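Local coordinates for DUF4627 domain-containing protein (PDB 3SEE) that probably binds a carbohydrate through a galactose-binding-domain-like beta-sandwich, although its natural ligand and precise role are unknown, at residues Thr74-Ala79 with Leu126-Phe131; Leu96-Lys101 with Val109-Lys114; Arg134-Asp139 with Pro182-Ser187. All blocks are in the same frame, centred on the assembly; numbering follows the deposited sequence. Where two conformers were deposited one is given.

Contact 1: Thr74-Ala79 with Leu126-Phe131; sequences TSWYKA and LNTTFF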
ATOM      1  N   THR A  74      -3.385  13.044  -3.129  1.00  9.96           N
ATOM      2  CA  THR A  74      -4.366  12.313  -2.352  1.00  9.52           C
ATOM      3  C   THR A  74      -3.772  11.777  -1.056  1.00  9.23           C
ATOM      4  O   THR A  74      -2.563  11.552  -0.935  1.00 10.12           O
ATOM      5  CB  THR A  74      -5.037  11.214  -3.200  1.00  9.39           C
ATOM      6  OG1 THR A  74      -4.065  10.255  -3.643  1.00  9.15           O
ATOM      7  CG2 THR A  74      -5.755  11.772  -4.415  1.00 11.27           C
ATOM      8  N   SER A  75      -4.658  11.540  -0.104  1.00  9.51           N
ATOM      9  CA  SER A  75      -4.293  11.154   1.259  0.50  9.08           C
ATOM     10  C   SER A  75      -3.999   9.671   1.384  1.00  9.22           C
ATOM     11  O   SER A  75      -4.751   8.858   0.861  1.00  9.17           O
ATOM     12  CB  SER A  75      -5.470  11.459   2.182  0.50  9.59           C
ATOM     13  OG  SER A  75      -5.299  10.851   3.447  0.50  8.66           O
ATOM     14  N   TRP A  76      -2.967   9.319   2.145  1.00  9.21           N
ATOM     15  CA  TRP A  76      -2.570   7.928   2.303  1.00  9.07           C
ATOM     16  C   TRP A  76      -3.664   7.042   2.835  1.00  8.79           C
ATOM     17  O   TRP A  76      -3.670   5.838   2.563  1.00  9.34           O
ATOM     18  CB  TRP A  76      -1.318   7.830   3.197  1.00  9.66           C
ATOM     19  CG  TRP A  76      -1.508   8.195   4.627  1.00  9.81           C
ATOM     20  CD1 TRP A  76      -1.309   9.410   5.195  1.00 11.05           C
ATOM     21  CD2 TRP A  76      -1.924   7.330   5.701  1.00  9.52           C
ATOM     22  NE1 TRP A  76      -1.551   9.356   6.542  1.00 11.61           N
ATOM     23  CE2 TRP A  76      -1.912   8.086   6.880  1.00 10.24           C
ATOM     24  CE3 TRP A  76      -2.239   5.972   5.789  1.00  9.77           C
ATOM     25  CZ2 TRP A  76      -2.284   7.560   8.110  1.00 11.02           C
ATOM     26  CZ3 TRP A  76      -2.600   5.440   7.006  1.00  9.64           C
ATOM     27  CH2 TRP A  76      -2.625   6.234   8.155  1.00 10.68           C
ATOM     28  N   TYR A  77      -4.579   7.610   3.628  1.00  8.63           N
ATOM     29  CA  TYR A  77      -5.627   6.821   4.275  1.00  9.01           C
ATOM     30  C   TYR A  77      -6.974   6.913   3.559  1.00  9.02           C
ATOM     31  O   TYR A  77      -7.954   6.335   4.027  1.00  9.91           O
ATOM     32  CB  TYR A  77      -5.760   7.185   5.769  1.00  9.45           C
ATOM     33  CG  TYR A  77      -6.129   8.618   6.041  1.00 11.03           C
ATOM     34  CD1 TYR A  77      -7.453   9.033   6.143  1.00 13.48           C
ATOM     35  CD2 TYR A  77      -5.156   9.569   6.224  1.00 13.33           C
ATOM     36  CE1 TYR A  77      -7.779  10.367   6.404  1.00 15.53           C
ATOM     37  CE2 TYR A  77      -5.471  10.901   6.482  1.00 16.89           C
ATOM     38  CZ  TYR A  77      -6.780  11.294   6.573  1.00 16.97           C
ATOM     39  OH  TYR A  77      -7.103  12.630   6.837  1.00 22.40           O
ATOM     40  N   LYS A  78      -7.035   7.642   2.447  1.00  8.36           N
ATOM     41  CA  LYS A  78      -8.298   7.830   1.726  1.00  8.76           C
ATOM     42  C   LYS A  78      -8.405   7.090   0.401  1.00  8.69           C
ATOM     43  O   LYS A  78      -9.490   6.650   0.064  1.00 10.52           O
ATOM     44  CB  LYS A  78      -8.593   9.303   1.476  1.00  9.34           C
ATOM     45  CG  LYS A  78      -8.765  10.126   2.741  1.00 11.01           C
ATOM     46  CD  LYS A  78      -9.200  11.544   2.396  1.00 13.31           C
ATOM     47  CE  LYS A  78      -9.171  12.416   3.613  1.00 17.06           C
ATOM     48  NZ  LYS A  78      -9.593  13.816   3.237  1.00 21.51           N
ATOM     49  N   ALA A  79      -7.325   7.010  -0.384  1.00  8.44           N
ATOM     50  CA  ALA A  79      -7.433   6.493  -1.760  1.00  8.43           C
ATOM     51  C   ALA A  79      -6.307   5.497  -2.035  1.00  8.15           C
ATOM     52  O   ALA A  79      -5.125   5.875  -2.116  1.00  8.31           O
ATOM     53  CB  ALA A  79      -7.395   7.637  -2.762  1.00  9.52           C
ATOM     54  N   LEU A 126      -6.905   6.868  17.452  1.00 20.80           N
ATOM     55  CA  LEU A 126      -6.607   5.532  16.896  1.00 18.17           C
ATOM     56  C   LEU A 126      -5.104   5.366  16.672  1.00 15.14           C
ATOM     57  O   LEU A 126      -4.443   6.234  16.104  1.00 15.39           O
ATOM     58  CB  LEU A 126      -7.298   5.261  15.543  1.00 19.49           C
ATOM     59  CG  LEU A 126      -8.763   4.836  15.498  1.00 22.60           C
ATOM     60  CD1 LEU A 126      -9.225   4.702  14.062  1.00 26.83           C
ATOM     61  CD2 LEU A 126      -8.897   3.528  16.242  1.00 22.34           C
ATOM     62  N   ASN A 127      -4.583   4.223  17.077  1.00 12.70           N
ATOM     63  CA  ASN A 127      -3.226   3.837  16.688  1.00 11.72           C
ATOM     64  C   ASN A 127      -3.123   3.663  15.173  1.00 10.46           C
ATOM     65  O   ASN A 127      -4.120   3.384  14.503  1.00 10.82           O
ATOM     66  CB  ASN A 127      -2.841   2.503  17.319  1.00 11.67           C
ATOM     67  CG  ASN A 127      -2.683   2.556  18.820  1.00 14.42           C
ATOM     68  OD1 ASN A 127      -2.402   3.599  19.426  1.00 17.99           O
ATOM     69  ND2 ASN A 127      -2.809   1.387  19.425  1.00 15.06           N
ATOM     70  N   THR A 128      -1.903   3.820  14.682  1.00  9.79           N
ATOM     71  CA  THR A 128      -1.573   3.540  13.280  1.00  9.16           C
ATOM     72  C   THR A 128      -0.330   2.654  13.294  1.00  8.97           C
ATOM     73  O   THR A 128       0.777   3.127  13.539  1.00  9.71           O
ATOM     74  CB  THR A 128      -1.321   4.827  12.478  1.00  9.84           C
ATOM     75  OG1 THR A 128      -0.237   5.553  13.074  1.00 10.04           O
ATOM     76  CG2 THR A 128      -2.548   5.737  12.426  1.00 11.60           C
ATOM     77  N   THR A 129      -0.539   1.363  13.057  1.00  8.51           N
ATOM     78  CA  THR A 129       0.493   0.341  13.200  1.00  8.23           C
ATOM     79  C   THR A 129       0.836  -0.257  11.850  1.00  7.89           C
ATOM     80  O   THR A 129      -0.054  -0.749  11.161  1.00  7.94           O
ATOM     81  CB  THR A 129      -0.006  -0.792  14.125  1.00  8.54           C
ATOM     82  OG1 THR A 129      -0.587  -0.228  15.316  1.00  9.74           O
ATOM     83  CG2 THR A 129       1.097  -1.741  14.488  1.00  9.35           C
ATOM     84  N   PHE A 130       2.102  -0.201  11.465  1.00  7.62           N
ATOM     85  CA  PHE A 130       2.547  -0.619  10.135  1.00  7.49           C
ATOM     86  C   PHE A 130       3.734  -1.571  10.263  1.00  7.57           C
ATOM     87  O   PHE A 130       4.580  -1.351  11.122  1.00  8.89           O
ATOM     88  CB  PHE A 130       3.032   0.573   9.312  1.00  7.71           C
ATOM     89  CG  PHE A 130       2.057   1.702   9.152  1.00  7.56           C
ATOM     90  CD1 PHE A 130       1.937   2.701  10.111  1.00  8.12           C
ATOM     91  CD2 PHE A 130       1.297   1.813   8.002  1.00  7.96           C
ATOM     92  CE1 PHE A 130       1.092   3.785   9.910  1.00  8.88           C
ATOM     93  CE2 PHE A 130       0.457   2.890   7.806  1.00  8.04           C
ATOM     94  CZ  PHE A 130       0.348   3.849   8.758  1.00  8.19           C
ATOM     95  N   PHE A 131       3.881  -2.517   9.343  1.00  7.50           N
ATOM     96  CA  PHE A 131       5.161  -3.211   9.244  1.00  7.65           C
ATOM     97  C   PHE A 131       6.250  -2.273   8.708  1.00  7.58           C
ATOM     98  O   PHE A 131       5.988  -1.403   7.872  1.00  8.05           O
ATOM     99  CB  PHE A 131       5.049  -4.423   8.352  1.00  7.75           C
ATOM    100  CG  PHE A 131       4.162  -5.497   8.905  1.00  7.51           C
ATOM    101  CD1 PHE A 131       4.435  -6.071  10.129  1.00  8.23           C
ATOM    102  CD2 PHE A 131       3.040  -5.937   8.215  1.00  8.27           C
ATOM    103  CE1 PHE A 131       3.613  -7.074  10.636  1.00  8.98           C
ATOM    104  CE2 PHE A 131       2.213  -6.921   8.720  1.00  9.05           C
ATOM    105  CZ  PHE A 131       2.507  -7.497   9.927  1.00  9.29           C
TER
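The six-membered ring of Trp76 overlaps the outer end of the Phe130 ring. CZ3 of Trp76 lies 3.8 Å from CZ of Phe130, and CH2 of Trp76 is 3.9 Å from the same atom. The rings meet obliquely, with planes inclined at 59° and centroids 5.7 Å apart. Trp76 CZ3 comes in at the edge of the Phe130 ring, near its plane. Thr128 adds a methyl group at the rim of the indole, with its CG2 4.3 Å from Trp76 CH2. No hydrogen bond links the two segments, so the contact is apolar throughout.

Trp76 reaches across with CG set between its own backbone N and carbonyl carbon (chi1 68°). Tyr77 follows it in the chain and lays CD2 over one face of the indole, 3.5 Å above the plane and toward the rim. Residues 75-78 turn back on themselves, with a backbone bond from Lys78 N to Ser75 O of 3.0 Å. The hydroxyl of Thr128 makes a weak bond to the carbonyl of Asn173.

Residues 74-79 come from the loop that leads into strand 79-85, and residues 126-131 run into strand 130-133. Lys114 of strand 108-115 packs against both Trp76 and Phe130. Ile175 also touches the indole, while Val172 of strand 170-172 lies against Phe130. The contact thus joins a loop entering the mixed sheet to the start of a strand in the antiparallel sheet.

Contact 2: Leu96-Lys101 with Val109-Lys114; sequences LTFYAK and VSVYIK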
ATOM      1  N   LEU A  96       7.296  -7.617  -1.354  1.00  9.37           N
ATOM      2  CA  LEU A  96       6.140  -7.218  -2.139  1.00 10.10           C
ATOM      3  C   LEU A  96       6.636  -6.737  -3.489  1.00 10.50           C
ATOM      4  O   LEU A  96       7.509  -5.871  -3.556  1.00 10.89           O
ATOM      5  CB  LEU A  96       5.377  -6.080  -1.474  1.00 12.47           C
ATOM      6  CG  LEU A  96       4.083  -5.715  -2.271  1.00 15.94           C
ATOM      7  CD1 LEU A  96       2.950  -6.698  -2.048  1.00 15.72           C
ATOM      8  CD2 LEU A  96       3.563  -4.336  -2.074  1.00 19.68           C
ATOM      9  N   THR A  97       6.133  -7.326  -4.557  1.00  9.83           N
ATOM     10  CA  THR A  97       6.520  -6.993  -5.943  0.50 10.30           C
ATOM     11  C   THR A  97       5.276  -6.753  -6.761  1.00  9.80           C
ATOM     12  O   THR A  97       4.259  -7.426  -6.545  1.00 11.34           O
ATOM     13  CB  THR A  97       7.325  -8.097  -6.702  0.50 10.47           C
ATOM     14  OG1 THR A  97       6.496  -9.203  -7.061  0.50 11.89           O
ATOM     15  CG2 THR A  97       8.507  -8.580  -5.895  0.50  8.76           C
ATOM     16  N   PHE A  98       5.366  -5.845  -7.715  1.00  9.04           N
ATOM     17  CA  PHE A  98       4.312  -5.677  -8.711  1.00  9.27           C
ATOM     18  C   PHE A  98       4.862  -4.902  -9.885  1.00  9.29           C
ATOM     19  O   PHE A  98       6.008  -4.489  -9.878  1.00 10.87           O
ATOM     20  CB  PHE A  98       3.051  -5.018  -8.136  1.00  9.49           C
ATOM     21  CG  PHE A  98       3.271  -3.670  -7.506  1.00  9.38           C
ATOM     22  CD1 PHE A  98       3.639  -3.567  -6.171  1.00 11.41           C
ATOM     23  CD2 PHE A  98       3.091  -2.499  -8.225  1.00 10.59           C
ATOM     24  CE1 PHE A  98       3.838  -2.338  -5.571  1.00 12.52           C
ATOM     25  CE2 PHE A  98       3.274  -1.272  -7.618  1.00 10.70           C
ATOM     26  CZ  PHE A  98       3.643  -1.192  -6.285  1.00 11.06           C
ATOM     27  N   TYR A  99       4.076  -4.768 -10.933  1.00  8.49           N
ATOM     28  CA  TYR A  99       4.453  -3.968 -12.078  1.00  8.76           C
ATOM     29  C   TYR A  99       3.528  -2.755 -12.154  1.00  8.46           C
ATOM     30  O   TYR A  99       2.332  -2.840 -11.836  1.00  9.44           O
ATOM     31  CB  TYR A  99       4.398  -4.781 -13.381  1.00  9.48           C
ATOM     32  CG  TYR A  99       5.567  -5.725 -13.465  1.00 10.64           C
ATOM     33  CD1 TYR A  99       5.554  -6.938 -12.814  1.00 12.31           C
ATOM     34  CD2 TYR A  99       6.723  -5.364 -14.139  1.00 11.84           C
ATOM     35  CE1 TYR A  99       6.695  -7.775 -12.834  1.00 16.48           C
ATOM     36  CE2 TYR A  99       7.840  -6.184 -14.186  1.00 14.41           C
ATOM     37  CZ  TYR A  99       7.816  -7.378 -13.528  1.00 14.85           C
ATOM     38  OH  TYR A  99       8.938  -8.217 -13.549  1.00 19.20           O
ATOM     39  N   ALA A 100       4.094  -1.617 -12.523  1.00  8.53           N
ATOM     40  CA  ALA A 100       3.378  -0.370 -12.615  1.00  9.32           C
ATOM     41  C   ALA A 100       3.747   0.350 -13.891  1.00  9.24           C
ATOM     42  O   ALA A 100       4.855   0.227 -14.384  1.00  9.83           O
ATOM     43  CB  ALA A 100       3.688   0.516 -11.393  1.00 10.14           C
ATOM     44  N   LYS A 101       2.805   1.157 -14.353  1.00 10.37           N
ATOM     45  CA  LYS A 101       2.922   1.938 -15.592  0.50 11.32           C
ATOM     46  C   LYS A 101       2.382   3.332 -15.290  1.00 11.32           C
ATOM     47  O   LYS A 101       1.279   3.418 -14.757  1.00 12.80           O
ATOM     48  CB  LYS A 101       2.058   1.246 -16.683  0.50 12.36           C
ATOM     49  CG  LYS A 101       2.395   1.595 -18.129  0.50 15.39           C
ATOM     50  CD  LYS A 101       1.581   0.731 -19.083  0.50 15.66           C
ATOM     51  CE  LYS A 101       1.349   1.408 -20.425  0.50 17.46           C
ATOM     52  NZ  LYS A 101       0.288   2.443 -20.367  0.50 18.67           N
ATOM     53  N   VAL A 109       4.872   5.556  -7.315  1.00  8.60           N
ATOM     54  CA  VAL A 109       3.925   4.579  -6.812  1.00  8.83           C
ATOM     55  C   VAL A 109       4.423   4.131  -5.445  1.00  8.94           C
ATOM     56  O   VAL A 109       5.620   4.142  -5.177  1.00  9.30           O
ATOM     57  CB  VAL A 109       3.777   3.411  -7.796  1.00  9.83           C
ATOM     58  CG1 VAL A 109       5.067   2.628  -7.966  1.00 11.82           C
ATOM     59  CG2 VAL A 109       2.590   2.532  -7.433  1.00 12.58           C
ATOM     60  N   SER A 110       3.491   3.739  -4.590  1.00  7.96           N
ATOM     61  CA  SER A 110       3.753   3.603  -3.177  1.00  8.60           C
ATOM     62  C   SER A 110       3.036   2.421  -2.571  1.00  7.82           C
ATOM     63  O   SER A 110       2.038   1.940  -3.101  1.00  8.08           O
ATOM     64  CB  SER A 110       3.328   4.876  -2.463  1.00  9.14           C
ATOM     65  OG  SER A 110       3.885   6.034  -3.096  1.00  9.79           O
ATOM     66  N   VAL A 111       3.535   2.008  -1.418  1.00  7.52           N
ATOM     67  CA  VAL A 111       3.072   0.834  -0.688  0.50  7.24           C
ATOM     68  C   VAL A 111       3.112   1.105   0.813  1.00  6.55           C
ATOM     69  O   VAL A 111       4.070   1.728   1.287  1.00  8.15           O
ATOM     70  CB  VAL A 111       4.089  -0.318  -0.892  0.50  7.65           C
ATOM     71  CG1 VAL A 111       3.728  -1.541  -0.041  0.50  8.57           C
ATOM     72  CG2 VAL A 111       4.193  -0.657  -2.359  0.50  8.06           C
ATOM     73  N   TYR A 112       2.181   0.551   1.579  1.00  6.89           N
ATOM     74  CA  TYR A 112       2.360   0.324   3.005  1.00  6.84           C
ATOM     75  C   TYR A 112       1.542  -0.919   3.375  1.00  6.80           C
ATOM     76  O   TYR A 112       0.690  -1.371   2.600  1.00  7.23           O
ATOM     77  CB  TYR A 112       2.008   1.552   3.866  1.00  7.23           C
ATOM     78  CG  TYR A 112       0.580   2.046   3.803  1.00  6.96           C
ATOM     79  CD1 TYR A 112      -0.433   1.401   4.498  1.00  7.25           C
ATOM     80  CD2 TYR A 112       0.240   3.140   3.027  1.00  8.13           C
ATOM     81  CE1 TYR A 112      -1.737   1.848   4.447  1.00  7.90           C
ATOM     82  CE2 TYR A 112      -1.072   3.589   2.960  1.00  7.90           C
ATOM     83  CZ  TYR A 112      -2.056   2.941   3.683  1.00  7.66           C
ATOM     84  OH  TYR A 112      -3.374   3.358   3.643  1.00  8.44           O
ATOM     85  N   ILE A 113       1.796  -1.455   4.573  1.00  6.75           N
ATOM     86  CA  ILE A 113       1.089  -2.640   5.056  1.00  7.18           C
ATOM     87  C   ILE A 113       0.708  -2.347   6.504  1.00  7.28           C
ATOM     88  O   ILE A 113       1.570  -2.174   7.367  1.00  8.07           O
ATOM     89  CB  ILE A 113       1.944  -3.923   4.945  1.00  7.26           C
ATOM     90  CG1 ILE A 113       2.569  -4.074   3.547  1.00  8.47           C
ATOM     91  CG2 ILE A 113       1.066  -5.153   5.283  1.00  9.30           C
ATOM     92  CD1 ILE A 113       3.442  -5.341   3.372  1.00 10.32           C
ATOM     93  N   LYS A 114      -0.599  -2.248   6.753  1.00  7.32           N
ATOM     94  CA  LYS A 114      -1.146  -1.687   7.984  1.00  7.30           C
ATOM     95  C   LYS A 114      -2.074  -2.669   8.686  1.00  7.15           C
ATOM     96  O   LYS A 114      -2.790  -3.443   8.067  1.00  7.96           O
ATOM     97  CB  LYS A 114      -1.900  -0.371   7.690  1.00  7.71           C
ATOM     98  CG  LYS A 114      -2.268   0.427   8.924  1.00  8.51           C
ATOM     99  CD  LYS A 114      -2.894   1.759   8.551  1.00  8.60           C
ATOM    100  CE  LYS A 114      -3.172   2.644   9.750  1.00  9.49           C
ATOM    101  NZ  LYS A 114      -4.222   2.074  10.650  1.00  9.70           N
TER
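The Phe98 ring meets the opposite strand with its edge. Val111 CG2 lies in the ring plane, 3.6 Å from Phe98 CE1. Val109 CG2 is also at the edge, near the plane, and 3.9 Å from Phe98 CE2. The CZ corner of the ring thus points between the two valines. No atom of strand 109-114 lies over a face of the ring. Phe98 has CG between its backbone N and carbonyl carbon (chi1 57°), which lifts the ring off its own strand toward Val109 and Val111.

Leu96 and Val111 meet tip to tip. Leu96 CD2 is 3.5 Å from Val111 CG1 and 3.7 Å from Val111 CG2, in one of the two deposited conformers of the valine. Ala100 makes a looser contact, its CB 4.3 Å from Val109 CG1.

The two strands run nearly antiparallel, at 150°, with axes 9.5 Å apart at closest approach. That spacing belongs to facing sheets, not to neighbours in one sheet. Strand 93-102 lies in the antiparallel sheet and strand 108-115 in the mixed one, as in the beta-sandwich of galactose-binding-like domains. Val162 and Val217 of the first sheet and Ile203 of the second also touch Phe98.

With Phe98 replaced by alanine, the methyl groups of Val109 and Val111 would probably lose the ring edge they pack on, and a gap is likely to open between the sheets. All five touching residues are buried and apolar. The contact therefore rests on hydrophobic burial, with no hydrogen bond between the segments.

Contact 3: Arg134-Asp139 with Pro182-Ser187; sequences RDYDAD and PALEVS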
ATOM      1  N   ARG A 134      12.083  -2.727   5.276  1.00  9.92           N
ATOM      2  CA  ARG A 134      13.302  -3.316   5.773  1.00 10.52           C
ATOM      3  C   ARG A 134      14.493  -2.384   5.754  1.00  9.49           C
ATOM      4  O   ARG A 134      15.327  -2.416   6.664  1.00 10.85           O
ATOM      5  CB  ARG A 134      13.590  -4.565   4.972  1.00 12.46           C
ATOM      6  CG  ARG A 134      14.448  -5.479   5.592  1.00 15.17           C
ATOM      7  CD  ARG A 134      14.304  -6.878   5.033  1.00 11.57           C
ATOM      8  NE  ARG A 134      15.257  -7.606   5.817  1.00 11.09           N
ATOM      9  CZ  ARG A 134      16.342  -8.181   5.345  1.00 10.84           C
ATOM     10  NH1 ARG A 134      16.620  -8.154   4.053  1.00 12.89           N
ATOM     11  NH2 ARG A 134      17.098  -8.859   6.171  1.00 10.67           N
ATOM     12  N   ASP A 135      14.553  -1.519   4.745  1.00  8.68           N
ATOM     13  CA  ASP A 135      15.658  -0.578   4.607  0.50  9.15           C
ATOM     14  C   ASP A 135      15.502   0.687   5.446  1.00  9.61           C
ATOM     15  O   ASP A 135      16.320   1.585   5.371  1.00 11.52           O
ATOM     16  CB  ASP A 135      15.876  -0.211   3.131  0.50  9.01           C
ATOM     17  CG  ASP A 135      16.714  -1.225   2.403  0.50  9.45           C
ATOM     18  OD1 ASP A 135      17.686  -1.705   3.005  0.50  7.18           O
ATOM     19  OD2 ASP A 135      16.385  -1.572   1.246  0.50 10.59           O
ATOM     20  N   TYR A 136      14.469   0.771   6.281  1.00  8.85           N
ATOM     21  CA  TYR A 136      14.310   1.987   7.097  1.00  8.59           C
ATOM     22  C   TYR A 136      15.416   2.100   8.135  1.00  9.05           C
ATOM     23  O   TYR A 136      15.734   1.145   8.832  1.00  9.70           O
ATOM     24  CB  TYR A 136      12.967   2.004   7.817  1.00  9.14           C
ATOM     25  CG  TYR A 136      12.725   3.238   8.666  1.00  8.24           C
ATOM     26  CD1 TYR A 136      12.829   4.500   8.109  1.00  9.48           C
ATOM     27  CD2 TYR A 136      12.369   3.141   9.992  1.00  9.45           C
ATOM     28  CE1 TYR A 136      12.590   5.631   8.852  1.00  8.49           C
ATOM     29  CE2 TYR A 136      12.107   4.261  10.734  1.00  9.64           C
ATOM     30  CZ  TYR A 136      12.211   5.521  10.178  1.00  9.18           C
ATOM     31  OH  TYR A 136      11.945   6.648  10.928  1.00 10.29           O
ATOM     32  N   ASP A 137      15.955   3.305   8.223  1.00  9.43           N
ATOM     33  CA  ASP A 137      16.920   3.669   9.273  1.00 11.18           C
ATOM     34  C   ASP A 137      16.589   5.110   9.669  1.00 10.55           C
ATOM     35  O   ASP A 137      16.810   6.033   8.888  1.00 12.13           O
ATOM     36  CB  ASP A 137      18.342   3.521   8.704  1.00 11.81           C
ATOM     37  CG  ASP A 137      19.438   3.904   9.667  1.00 14.57           C
ATOM     38  OD1 ASP A 137      19.244   4.777  10.498  1.00 15.93           O
ATOM     39  OD2 ASP A 137      20.549   3.337   9.520  1.00 18.80           O
ATOM     40  N   ALA A 138      16.019   5.292  10.862  1.00 11.45           N
ATOM     41  CA  ALA A 138      15.518   6.611  11.287  1.00 12.86           C
ATOM     42  C   ALA A 138      16.625   7.624  11.442  1.00 13.88           C
ATOM     43  O   ALA A 138      16.394   8.813  11.269  1.00 15.24           O
ATOM     44  CB  ALA A 138      14.731   6.513  12.618  1.00 14.01           C
ATOM     45  N   ASP A 139      17.813   7.149  11.775  1.00 14.41           N
ATOM     46  CA  ASP A 139      18.971   8.024  11.953  1.00 15.84           C
ATOM     47  C   ASP A 139      19.484   8.542  10.620  1.00 14.86           C
ATOM     48  O   ASP A 139      19.761   9.745  10.470  1.00 16.98           O
ATOM     49  CB  ASP A 139      20.080   7.299  12.727  1.00 16.49           C
ATOM     50  CG  ASP A 139      19.641   6.879  14.133  1.00 20.85           C
ATOM     51  OD1 ASP A 139      19.096   7.710  14.898  1.00 23.67           O
ATOM     52  OD2 ASP A 139      19.801   5.684  14.472  1.00 27.56           O
ATOM     53  N   PRO A 182       8.348  13.317  17.239  1.00 11.50           N
ATOM     54  CA  PRO A 182       9.125  12.822  18.384  1.00 12.00           C
ATOM     55  C   PRO A 182       8.548  11.618  19.091  1.00 11.34           C
ATOM     56  O   PRO A 182       9.210  11.012  19.924  1.00 11.72           O
ATOM     57  CB  PRO A 182       9.166  14.022  19.334  1.00 12.85           C
ATOM     58  CG  PRO A 182       9.025  15.214  18.447  1.00 14.86           C
ATOM     59  CD  PRO A 182       8.075  14.762  17.342  1.00 13.24           C
ATOM     60  N   ALA A 183       7.307  11.263  18.765  1.00 10.59           N
ATOM     61  CA  ALA A 183       6.642  10.079  19.318  1.00 10.54           C
ATOM     62  C   ALA A 183       6.810   8.826  18.459  1.00 10.64           C
ATOM     63  O   ALA A 183       6.332   7.758  18.832  1.00 11.59           O
ATOM     64  CB  ALA A 183       5.137  10.361  19.528  1.00 11.46           C
ATOM     65  N   LEU A 184       7.501   8.921  17.328  1.00 10.09           N
ATOM     66  CA  LEU A 184       7.667   7.766  16.444  0.50  9.92           C
ATOM     67  C   LEU A 184       8.494   6.699  17.166  1.00 10.31           C
ATOM     68  O   LEU A 184       9.550   6.997  17.746  1.00 11.28           O
ATOM     69  CB  LEU A 184       8.342   8.172  15.124  0.50 10.41           C
ATOM     70  CG  LEU A 184       8.519   7.061  14.081  0.50 10.53           C
ATOM     71  CD1 LEU A 184       8.458   7.658  12.666  0.50 11.92           C
ATOM     72  CD2 LEU A 184       9.807   6.261  14.262  0.50 12.68           C
ATOM     73  N   GLU A 185       8.032   5.452  17.095  1.00  9.87           N
ATOM     74  CA  GLU A 185       8.690   4.299  17.677  1.00 10.83           C
ATOM     75  C   GLU A 185       8.689   3.130  16.721  1.00 10.47           C
ATOM     76  O   GLU A 185       7.654   2.794  16.156  1.00 10.66           O
ATOM     77  CB  GLU A 185       7.965   3.850  18.949  1.00 12.26           C
ATOM     78  CG  GLU A 185       7.929   4.848  20.083  1.00 16.25           C
ATOM     79  CD  GLU A 185       7.289   4.323  21.354  1.00 21.18           C
ATOM     80  OE1 GLU A 185       7.004   3.113  21.456  1.00 24.26           O
ATOM     81  OE2 GLU A 185       7.087   5.140  22.292  1.00 22.72           O
ATOM     82  N   VAL A 186       9.855   2.508  16.587  1.00 10.64           N
ATOM     83  CA  VAL A 186      10.031   1.226  15.942  1.00 10.82           C
ATOM     84  C   VAL A 186      10.160   0.207  17.055  1.00 10.88           C
ATOM     85  O   VAL A 186      10.912   0.436  18.018  1.00 12.06           O
ATOM     86  CB  VAL A 186      11.284   1.219  15.063  1.00 11.28           C
ATOM     87  CG1 VAL A 186      11.530  -0.166  14.494  1.00 13.73           C
ATOM     88  CG2 VAL A 186      11.169   2.258  13.923  1.00 13.97           C
ATOM     89  N   SER A 187       9.462  -0.904  16.948  1.00 10.62           N
ATOM     90  CA  SER A 187       9.532  -1.959  17.947  1.00 11.42           C
ATOM     91  C   SER A 187       9.463  -3.336  17.309  1.00 10.74           C
ATOM     92  O   SER A 187       8.977  -3.514  16.183  1.00 11.05           O
ATOM     93  CB  SER A 187       8.437  -1.751  18.987  1.00 12.79           C
ATOM     94  OG  SER A 187       7.162  -1.825  18.376  1.00 14.34           O
TER
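Residues 134-139 form an irregular loop, while residues 182-187 run in extended form from Leu184 into the edge strand 186-188, and no backbone hydrogen bond joins the two. Here a loop packs against the edge strand of the antiparallel sheet of the beta-sandwich. Tyr136 carries the contact, facing Leu184 and Val186. Its ring stands with CG anti to the backbone N (chi1 -179°), and this sends the phenol toward the 182-187 segment.

Val186 comes in at the ring edge, in plane, with CG2 3.9 Å from Tyr136 CE2. The Tyr136 and Leu184 side chains come toward each other from opposite directions and meet at the phenol oxygen. Lys178 and Gln141 also touch Tyr136, and Val172 of strand 170-172 packs on Leu184. Asn173 bonds to both sides of Leu184 through its side chain, taking the N-H of Glu185 and giving to the carbonyl of Ala183.

On the other segment the chain folds back on the tyrosine. Ala138 N lies over the centre of the Tyr136 ring, 3.8 Å above its plane. Asp137 OD1 takes a weak bond from Asp139 N, as well as one from Ala140 N. In one of the two deposited conformers of Leu184, its CD1 and CD2 are each 4.0 Å from Tyr136 OH.

From the N terminus, contact 1 opens first, at residues 74-79, and closes at 126-131. Contact 2 is nested inside that loop, its two strands joined by a short connection. Contact 3 follows in series, opening after strand 130-133 and closing at 182-187. Contacts 1 and 2 touch directly: Tyr112 OH probably bonds to Trp76 O at 2.7 Å, and Phe131 N to Ile113 O at 3.1 Å. Contact 2 joins the two sheets in the core. Contact 1 ties the loop before strand 79-85 of the mixed sheet to the approach to strand 130-133 of the antiparallel sheet. Contact 3 packs the next loop on outermost strand 186-188, its centre about 20 Å from that of contact 2.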